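ATP-dependent Clp protease adapter protein ClpS 2 (Agrobacterium tumefaciens, PDB 4YJM) probably acts as an N-degron adaptor that binds the N-terminal domain of the chaperone ClpA and modulates which substrates ClpAP degrades. Local coordinates at residues Lys25-Asn30 / Phe64-Val69; Asp31-Arg36 / Gly92-Phe97. One frame throughout, in Å; residues are numbered along the deposited sequence.

Interaction 1 of 2, residues Lys25-Asn30 / Phe64-Val69; sequences KVMLLN and FGSAVV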
loop_
_atom_site.group_PDB
_atom_site.type_symbol
_atom_site.label_atom_id
_atom_site.label_comp_id
_atom_site.label_asym_id
_atom_site.label_seq_id
_atom_site.Cartn_x
_atom_site.Cartn_y
_atom_site.Cartn_z
ATOM N N LYS A 25 -1.396 1.348 10.171
ATOM C CA LYS A 25 -1.427 1.946 8.838
ATOM C C LYS A 25 -0.794 0.984 7.851
ATOM O O LYS A 25 0.236 0.382 8.148
ATOM C CB LYS A 25 -0.657 3.263 8.826
ATOM C CG LYS A 25 -1.162 4.292 9.802
ATOM C CD LYS A 25 -0.382 5.602 9.737
ATOM C CE LYS A 25 0.981 5.437 10.298
ATOM N NZ LYS A 25 1.668 6.740 10.548
ATOM N N VAL A 26 -1.403 0.827 6.691
ATOM C CA VAL A 26 -0.700 0.236 5.556
ATOM C C VAL A 26 -0.168 1.381 4.691
ATOM O O VAL A 26 -0.945 2.234 4.263
ATOM C CB VAL A 26 -1.637 -0.684 4.726
ATOM C CG1 VAL A 26 -0.894 -1.258 3.529
ATOM C CG2 VAL A 26 -2.197 -1.782 5.609
ATOM N N MET A 27 1.135 1.379 4.447
ATOM C CA MET A 27 1.847 2.433 3.718
ATOM C C MET A 27 2.286 1.901 2.377
ATOM O O MET A 27 2.864 0.844 2.310
ATOM C CB MET A 27 3.118 2.915 4.467
ATOM C CG MET A 27 2.930 3.285 5.944
ATOM S SD MET A 27 1.792 4.636 6.085
ATOM C CE MET A 27 2.818 6.021 5.524
ATOM N N LEU A 28 2.037 2.656 1.323
ATOM C CA LEU A 28 2.729 2.490 0.043
ATOM C C LEU A 28 4.025 3.301 0.014
ATOM O O LEU A 28 4.016 4.517 0.300
ATOM C CB LEU A 28 1.805 2.943 -1.096
ATOM C CG LEU A 28 2.506 3.096 -2.452
ATOM C CD1 LEU A 28 2.860 1.716 -3.022
ATOM C CD2 LEU A 28 1.652 3.899 -3.411
ATOM N N LEU A 29 5.135 2.672 -0.394
ATOM C CA LEU A 29 6.423 3.363 -0.526
ATOM C C LEU A 29 6.696 3.789 -1.960
ATOM O O LEU A 29 6.336 3.092 -2.897
ATOM C CB LEU A 29 7.599 2.488 -0.060
ATOM C CG LEU A 29 7.524 1.867 1.336
ATOM C CD1 LEU A 29 8.887 1.226 1.658
ATOM C CD2 LEU A 29 7.174 2.907 2.393
ATOM N N ASN A 30 7.337 4.931 -2.119
ATOM C CA ASN A 30 7.739 5.394 -3.438
ATOM C C ASN A 30 8.830 4.515 -4.002
ATOM O O ASN A 30 9.640 3.983 -3.249
ATOM C CB ASN A 30 8.223 6.843 -3.375
ATOM C CG ASN A 30 8.662 7.380 -4.739
ATOM O OD1 ASN A 30 7.859 7.486 -5.667
ATOM N ND2 ASN A 30 9.939 7.743 -4.851
ATOM N N PHE A 64 6.445 12.538 -0.549
ATOM C CA PHE A 64 6.884 12.378 0.835
ATOM C C PHE A 64 7.722 11.123 1.101
ATOM O O PHE A 64 8.305 10.997 2.181
ATOM C CB PHE A 64 5.664 12.375 1.763
ATOM C CG PHE A 64 4.971 13.704 1.858
ATOM C CD1 PHE A 64 5.566 14.762 2.519
ATOM C CD2 PHE A 64 3.722 13.896 1.292
ATOM C CE1 PHE A 64 4.935 15.986 2.609
ATOM C CE2 PHE A 64 3.086 15.120 1.383
ATOM C CZ PHE A 64 3.695 16.164 2.042
ATOM N N GLY A 65 7.775 10.221 0.125
ATOM C CA GLY A 65 8.418 8.906 0.246
ATOM C C GLY A 65 7.476 7.731 0.530
ATOM O O GLY A 65 7.740 6.584 0.147
ATOM N N SER A 66 6.369 8.008 1.213
ATOM C CA SER A 66 5.330 7.007 1.469
ATOM C C SER A 66 3.939 7.642 1.554
ATOM O O SER A 66 3.847 8.849 1.703
ATOM C CB SER A 66 5.617 6.286 2.774
ATOM O OG SER A 66 5.643 7.229 3.833
ATOM N N ALA A 67 2.883 6.821 1.513
ATOM C CA ALA A 67 1.491 7.290 1.617
ATOM C C ALA A 67 0.609 6.251 2.299
ATOM O O ALA A 67 0.776 5.059 2.051
ATOM C CB ALA A 67 0.926 7.593 0.248
ATOM N N VAL A 68 -0.308 6.703 3.171
ATOM C CA VAL A 68 -1.220 5.784 3.848
ATOM C C VAL A 68 -2.276 5.305 2.893
ATOM O O VAL A 68 -2.915 6.112 2.220
ATOM C CB VAL A 68 -1.918 6.446 5.070
ATOM C CG1 VAL A 68 -2.839 5.431 5.779
ATOM C CG2 VAL A 68 -0.869 6.965 6.058
ATOM N N VAL A 69 -2.502 4.002 2.893
ATOM C CA VAL A 69 -3.516 3.356 2.043
ATOM C C VAL A 69 -4.800 3.084 2.815
ATOM O O VAL A 69 -5.890 3.452 2.384
ATOM C CB VAL A 69 -2.969 2.039 1.464
ATOM C CG1 VAL A 69 -4.006 1.348 0.560
ATOM C CG2 VAL A 69 -1.745 2.344 0.658
#
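Met-27 and Val-68 face each other across two antiparallel strands as a non-hydrogen-bonded pair, and the methionine side chain folds over its neighbour. Its CB lies 4.0 Å from Ala-67 O. CG stands anti to the carbonyl carbon (chi1 -50°) and carries the chain on to SD; bends at the next two torsions bring it back across the valine. SD rests 3.5 Å from Val-68 CG2, and the terminal CE ends beside the hydroxyl of Ser-66, 3.5 Å from OG. Val-68 CG2 is touched from a second direction by Lys-25 CD, whose chain crosses the valine at about a right angle on the way to a salt bridge between its NZ and Glu-100. Ser-66 also meets Leu-29 on this face, CB to CD2. Turned to the other face are Leu-28 and Ala-67, both packed on Val-57 of helix 51-64, while Leu-28 CB also meets Val-69 CG2 at 4.0 Å. Between the two layers the backbone ladder runs through Val-69 N to Val-26 O (2.7 Å), the reciprocal pair Leu-28 and Ala-67, and finally Asn-30 N to Gly-65 O (2.8 Å). Gly-65, with positive phi, turns the chain out of helix 51-64 into the ladder. Central strand 23-29 thus pairs with outer strand 66-73 in the three-stranded antiparallel sheet of the alpha+beta ClpS fold, with helices packed on one face.

Interaction 2 of 2, residues Asp31-Arg36 / Gly92-Phe97; sequences DDYTPR and GFPLMF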
loop_
_atom_site.group_PDB
_atom_site.type_symbol
_atom_site.label_atom_id
_atom_site.label_comp_id
_atom_site.label_asym_id
_atom_site.label_seq_id
_atom_site.Cartn_x
_atom_site.Cartn_y
_atom_site.Cartn_z
ATOM N N ASP A 31 8.826 4.340 -5.323
ATOM C CA ASP A 31 10.019 3.862 -6.027
ATOM C C ASP A 31 10.055 4.372 -7.457
ATOM O O ASP A 31 9.046 4.891 -7.976
ATOM C CB ASP A 31 10.106 2.332 -6.011
ATOM C CG ASP A 31 9.065 1.650 -6.923
ATOM O OD1 ASP A 31 9.134 1.808 -8.150
ATOM O OD2 ASP A 31 8.191 0.941 -6.395
ATOM N N ASP A 32 11.206 4.163 -8.082
ATOM C CA ASP A 32 11.497 4.636 -9.435
ATOM C C ASP A 32 11.181 3.651 -10.548
ATOM O O ASP A 32 11.421 3.968 -11.708
ATOM C CB ASP A 32 12.988 4.970 -9.585
ATOM C CG ASP A 32 13.463 6.042 -8.643
ATOM O OD1 ASP A 32 12.646 6.888 -8.232
ATOM O OD2 ASP A 32 14.678 6.045 -8.340
ATOM N N TYR A 33 10.696 2.454 -10.221
ATOM C CA TYR A 33 10.793 1.342 -11.181
ATOM C C TYR A 33 9.474 0.632 -11.433
ATOM O O TYR A 33 9.285 0.030 -12.483
ATOM C CB TYR A 33 11.829 0.321 -10.702
ATOM C CG TYR A 33 13.236 0.841 -10.816
ATOM C CD1 TYR A 33 13.871 0.906 -12.050
ATOM C CD2 TYR A 33 13.922 1.287 -9.698
ATOM C CE1 TYR A 33 15.152 1.396 -12.165
ATOM C CE2 TYR A 33 15.208 1.775 -9.804
ATOM C CZ TYR A 33 15.816 1.828 -11.039
ATOM O OH TYR A 33 17.093 2.317 -11.150
ATOM N N THR A 34 8.562 0.697 -10.483
ATOM C CA THR A 34 7.288 0.023 -10.667
ATOM C C THR A 34 6.394 0.892 -11.534
ATOM O O THR A 34 6.165 2.052 -11.201
ATOM C CB THR A 34 6.589 -0.263 -9.306
ATOM O OG1 THR A 34 7.499 -0.917 -8.395
ATOM C CG2 THR A 34 5.365 -1.144 -9.526
ATOM N N PRO A 35 5.832 0.333 -12.623
ATOM C CA PRO A 35 4.974 1.196 -13.443
ATOM C C PRO A 35 3.733 1.697 -12.720
ATOM O O PRO A 35 3.079 0.960 -11.980
ATOM C CB PRO A 35 4.573 0.294 -14.624
ATOM C CG PRO A 35 5.563 -0.809 -14.636
ATOM C CD PRO A 35 6.006 -1.005 -13.215
ATOM N N ARG A 36 3.408 2.957 -12.985
ATOM C CA ARG A 36 2.271 3.636 -12.389
ATOM C C ARG A 36 0.984 2.819 -12.584
ATOM O O ARG A 36 0.187 2.663 -11.667
ATOM C CB ARG A 36 2.151 5.030 -13.019
ATOM C CG ARG A 36 1.008 5.907 -12.524
ATOM C CD ARG A 36 1.156 7.359 -13.004
ATOM N NE ARG A 36 2.465 7.917 -12.661
ATOM C CZ ARG A 36 3.478 8.081 -13.510
ATOM N NH1 ARG A 36 3.362 7.746 -14.789
ATOM N NH2 ARG A 36 4.619 8.592 -13.073
ATOM N N GLY A 92 8.857 -8.817 -10.583
ATOM C CA GLY A 92 10.208 -8.309 -10.761
ATOM C C GLY A 92 10.318 -6.822 -10.490
ATOM O O GLY A 92 11.269 -6.191 -10.926
ATOM N N PHE A 93 9.338 -6.261 -9.783
ATOM C CA PHE A 93 9.344 -4.852 -9.404
ATOM C C PHE A 93 9.690 -4.694 -7.925
ATOM O O PHE A 93 9.441 -5.612 -7.134
ATOM C CB PHE A 93 7.990 -4.211 -9.646
ATOM C CG PHE A 93 7.539 -4.252 -11.068
ATOM C CD1 PHE A 93 8.388 -3.905 -12.105
ATOM C CD2 PHE A 93 6.249 -4.641 -11.363
ATOM C CE1 PHE A 93 7.944 -3.953 -13.433
ATOM C CE2 PHE A 93 5.797 -4.680 -12.670
ATOM C CZ PHE A 93 6.648 -4.339 -13.708
ATOM N N PRO A 94 10.239 -3.520 -7.544
ATOM C CA PRO A 94 10.588 -3.246 -6.144
ATOM C C PRO A 94 9.412 -2.748 -5.305
ATOM O O PRO A 94 9.625 -2.414 -4.147
ATOM C CB PRO A 94 11.673 -2.165 -6.272
ATOM C CG PRO A 94 11.293 -1.409 -7.480
ATOM C CD PRO A 94 10.715 -2.444 -8.439
ATOM N N LEU A 95 8.207 -2.705 -5.881
ATOM C CA LEU A 95 7.001 -2.269 -5.166
ATOM C C LEU A 95 6.912 -2.817 -3.745
ATOM O O LEU A 95 6.975 -4.025 -3.516
ATOM C CB LEU A 95 5.743 -2.702 -5.946
ATOM C CG LEU A 95 4.402 -2.298 -5.336
ATOM C CD1 LEU A 95 4.260 -0.774 -5.324
ATOM C CD2 LEU A 95 3.322 -2.929 -6.153
ATOM N N MET A 96 6.741 -1.916 -2.794
ATOM C CA MET A 96 6.711 -2.260 -1.374
ATOM C C MET A 96 5.605 -1.576 -0.588
ATOM O O MET A 96 5.455 -0.340 -0.640
ATOM C CB MET A 96 8.071 -1.885 -0.742
ATOM C CG MET A 96 8.175 -2.195 0.759
ATOM S SD MET A 96 8.115 -3.960 1.117
ATOM C CE MET A 96 9.472 -4.512 0.122
ATOM N N PHE A 97 4.811 -2.392 0.117
ATOM C CA PHE A 97 3.850 -1.923 1.106
ATOM C C PHE A 97 4.329 -2.348 2.492
ATOM O O PHE A 97 4.818 -3.463 2.645
ATOM C CB PHE A 97 2.474 -2.474 0.863
ATOM C CG PHE A 97 1.835 -1.989 -0.403
ATOM C CD1 PHE A 97 0.791 -1.097 -0.347
ATOM C CD2 PHE A 97 2.258 -2.463 -1.651
ATOM C CE1 PHE A 97 0.179 -0.660 -1.518
ATOM C CE2 PHE A 97 1.644 -2.042 -2.812
ATOM C CZ PHE A 97 0.621 -1.150 -2.750
HETATM O O HOH W 1 7.627 0.875 -3.720
#
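Thr-34 and Leu-95 meet at the closely fitted inner end of this contact between two loops, where Thr-34 OG1 lies 3.5 Å from Leu-95 CB and the side chains cross at about a right angle. The same hydroxyl lies close to CB of Phe-93 and CD of Pro-94. With OG1 anti to its own carbonyl carbon (chi1 -51°), the threonine donates to Asp-31 OD2 at 2.8 Å, from the syn side but clearly tilted out of the carboxylate plane. OD1 takes Thr-34 N (2.6 Å) from the syn side, only slightly out of plane, and Tyr-33 N (2.7 Å) through its anti lone pair. Three protein donors therefore hold the carboxylate while its CG rests 3.8 Å from Pro-94 CG. A water bridges the loops, donating a hydrogen bond to Asp-31 OD2 (2.7 Å) and accepting one from Met-96 N (3.1 Å). Buried Leu-95 continues inward onto Phe-38 and Val-39 of helix 36-47. Packing stays close on the more exposed flank: Pro-35 lays CD over one face of the Phe-93 ring, 3.4 Å from CZ and 17° off the normal, a CH-pi contact. Looser is exposed Tyr-33, which meets Pro-94 mainly through CB while its ring leads away. On the other segment, the Schellman motif at Gly-92 closes helix 74-91 just before Phe-93. As in other ClpS adaptors, the Asx-turn loop before helix 36-47 probably forms part of the pocket for the substrate's N-terminal residue.

In the fold
From the N terminus, strand 23-29 comes first and runs straight into the loop 31-36, so the first segments of both interactions are consecutive. Two helices, 36-47 and 51-64, follow before strand 66-73 returns to strand 23-29, where interaction 1 closes the first loop. Helix 74-91 then leads to 92-97, and interaction 2 closes a longer loop back to 31-36. The two loops cross, since their segments alternate along the chain. Their centres lie about 13 Å apart, yet they touch: Leu-29 N probably hydrogen-bonds to Met-96 O, and Leu-28 packs on Leu-95 and Phe-97. Together they tie the sheet to the start of helix 36-47 and the end of helix 74-91.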